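Local coordinates for fiber protein (Duck adenovirus 1, PDB 6ITX) that probably attaches the virion to host-cell receptors through this C-terminal head domain of the viral fiber, at residues Ser281-Pro284 against Pro285-Phe289. Residues are numbered along the deposited sequence; the frame is centred on the assembly and turned at random.
Sequences SNTP and PNTFF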
ATOM      1  N   SER A 281      -4.758   6.858 -35.156  1.00 31.17           N
ATOM      2  CA  SER A 281      -6.036   6.944 -35.844  1.00 33.35           C
ATOM      3  C   SER A 281      -6.400   5.645 -36.551  1.00 37.52           C
ATOM      4  O   SER A 281      -7.562   5.469 -36.947  1.00 38.63           O
ATOM      5  CB  SER A 281      -6.010   8.085 -36.862  1.00 33.38           C
ATOM      6  OG  SER A 281      -5.009   7.856 -37.846  1.00 43.28           O
ATOM      7  N   ASN A 282      -5.435   4.748 -36.732  1.00 31.53           N
ATOM      8  CA  ASN A 282      -5.686   3.431 -37.284  1.00 33.88           C
ATOM      9  C   ASN A 282      -5.883   2.392 -36.189  1.00 37.14           C
ATOM     10  O   ASN A 282      -5.748   1.189 -36.449  1.00 37.39           O
ATOM     11  CB  ASN A 282      -4.548   3.024 -38.228  1.00 36.34           C
ATOM     12  CG  ASN A 282      -3.307   2.575 -37.489  1.00 37.85           C
ATOM     13  OD1 ASN A 282      -2.880   3.207 -36.525  1.00 38.99           O
ATOM     14  ND2 ASN A 282      -2.723   1.460 -37.931  1.00 42.74           N
ATOM     15  N   THR A 283      -6.191   2.844 -34.963  1.00 38.74           N
ATOM     16  CA  THR A 283      -6.538   1.964 -33.848  1.00 38.73           C
ATOM     17  C   THR A 283      -8.047   1.914 -33.704  1.00 34.64           C
ATOM     18  O   THR A 283      -8.663   2.966 -33.510  1.00 35.67           O
ATOM     19  CB  THR A 283      -5.918   2.466 -32.550  1.00 37.27           C
ATOM     20  OG1 THR A 283      -4.489   2.381 -32.643  1.00 42.51           O
ATOM     21  CG2 THR A 283      -6.433   1.653 -31.356  1.00 28.31           C
ATOM     22  N   PRO A 284      -8.687   0.751 -33.785  1.00 38.36           N
ATOM     23  CA  PRO A 284     -10.147   0.724 -33.722  1.00 39.91           C
ATOM     24  C   PRO A 284     -10.644   1.265 -32.397  1.00 36.56           C
ATOM     25  O   PRO A 284      -9.962   1.149 -31.361  1.00 37.59           O
ATOM     26  CB  PRO A 284     -10.484  -0.766 -33.897  1.00 37.08           C
ATOM     27  CG  PRO A 284      -9.190  -1.482 -33.971  1.00 35.10           C
ATOM     28  CD  PRO A 284      -8.121  -0.519 -34.267  1.00 34.21           C
ATOM     29  N   PRO A 285     -11.829   1.877 -32.378  1.00 33.82           N
ATOM     30  CA  PRO A 285     -12.252   2.591 -31.166  1.00 32.78           C
ATOM     31  C   PRO A 285     -12.527   1.685 -29.997  1.00 31.80           C
ATOM     32  O   PRO A 285     -12.406   2.137 -28.858  1.00 35.82           O
ATOM     33  CB  PRO A 285     -13.516   3.324 -31.612  1.00 25.72           C
ATOM     34  CG  PRO A 285     -14.056   2.468 -32.708  1.00 35.53           C
ATOM     35  CD  PRO A 285     -12.853   1.927 -33.430  1.00 37.31           C
ATOM     36  N   ASN A 286     -12.887   0.429 -30.234  1.00 36.39           N
ATOM     37  CA  ASN A 286     -13.221  -0.522 -29.178  1.00 36.47           C
ATOM     38  C   ASN A 286     -11.991  -1.085 -28.462  1.00 37.53           C
ATOM     39  O   ASN A 286     -12.144  -1.865 -27.507  1.00 36.68           O
ATOM     40  CB  ASN A 286     -14.045  -1.674 -29.770  1.00 45.26           C
ATOM     41  CG  ASN A 286     -13.302  -2.413 -30.914  1.00 47.20           C
ATOM     42  OD1 ASN A 286     -12.876  -1.799 -31.921  1.00 44.96           O
ATOM     43  ND2 ASN A 286     -13.141  -3.727 -30.753  1.00 39.73           N
ATOM     44  N   THR A 287     -10.787  -0.752 -28.924  1.00 34.23           N
ATOM     45  CA  THR A 287      -9.595  -1.036 -28.143  1.00 34.56           C
ATOM     46  C   THR A 287      -9.719  -0.377 -26.775  1.00 39.52           C
ATOM     47  O   THR A 287     -10.139   0.784 -26.663  1.00 31.65           O
ATOM     48  CB  THR A 287      -8.357  -0.524 -28.860  1.00 29.62           C
ATOM     49  OG1 THR A 287      -8.301  -1.101 -30.165  1.00 38.29           O
ATOM     50  CG2 THR A 287      -7.122  -0.905 -28.093  1.00 28.51           C
ATOM     51  N   PHE A 288      -9.353  -1.129 -25.731  1.00 38.49           N
ATOM     52  CA  PHE A 288      -9.622  -0.719 -24.364  1.00 34.09           C
ATOM     53  C   PHE A 288      -8.484  -1.118 -23.435  1.00 40.08           C
ATOM     54  O   PHE A 288      -7.708  -2.046 -23.710  1.00 39.12           O
ATOM     55  CB  PHE A 288     -10.897  -1.351 -23.844  1.00 31.34           C
ATOM     56  CG  PHE A 288     -10.721  -2.793 -23.430  1.00 32.92           C
ATOM     57  CD1 PHE A 288     -10.562  -3.786 -24.382  1.00 33.48           C
ATOM     58  CD2 PHE A 288     -10.708  -3.153 -22.094  1.00 31.44           C
ATOM     59  CE1 PHE A 288     -10.408  -5.109 -24.014  1.00 26.88           C
ATOM     60  CE2 PHE A 288     -10.544  -4.486 -21.724  1.00 35.08           C
ATOM     61  CZ  PHE A 288     -10.401  -5.459 -22.687  1.00 25.90           C
ATOM     62  N   PHE A 289      -8.403  -0.399 -22.315  1.00 36.65           N
ATOM     63  CA  PHE A 289      -7.657  -0.840 -21.152  1.00 31.82           C
ATOM     64  C   PHE A 289      -8.569  -0.728 -19.936  1.00 32.60           C
ATOM     65  O   PHE A 289      -9.565   0.015 -19.934  1.00 28.02           O
ATOM     66  CB  PHE A 289      -6.322  -0.072 -20.971  1.00 30.63           C
ATOM     67  CG  PHE A 289      -6.450   1.383 -20.501  1.00 30.57           C
ATOM     68  CD1 PHE A 289      -6.782   1.700 -19.179  1.00 30.54           C
ATOM     69  CD2 PHE A 289      -6.138   2.425 -21.359  1.00 26.04           C
ATOM     70  CE1 PHE A 289      -6.852   3.029 -18.756  1.00 31.86           C
ATOM     71  CE2 PHE A 289      -6.203   3.750 -20.943  1.00 26.52           C
ATOM     72  CZ  PHE A 289      -6.557   4.058 -19.646  1.00 27.54           C
TER
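T283 meets T287 through its methyl: T283 CG2 lies 3.5 Å from T287 OG1 and 3.8 Å from T287 CB, the two short side chains crossing at about a right angle. A chi1 of -65° sets T283 OG1 beside the backbone N and leaves CG2 anti to it, facing T287, while OG1 turns to its own partner, the carbonyl oxygen of N277, earlier in the same loop. P284 supplies the polar centre. P284 O accepts two hydrogen bonds, from T287 N at 3.2 Å and from T287 OG1 at 3.0 Å. Both donors come from the same face of the carbonyl plane; the N stands well above it, 51° out, and OG1 is tilted by 29°. The backbone bond closes a type I beta turn, P284-P285-N286-T287, through which the loop after strand 262-271 leads into strand 288-299 of the head domain's beta-sandwich. Here P285 fits the first corner of the turn. T287 is buried and also touches T236 and M239, whereas both prolines and N286 lie on the surface. The P284 ring adds two further contacts: P284 CG approaches T287 OG1 at 3.9 Å, and P284 CB sits 3.3 Å from N286 OD1. N286 brings that oxygen back over the turn because its CG stands between the backbone N and the carbonyl carbon.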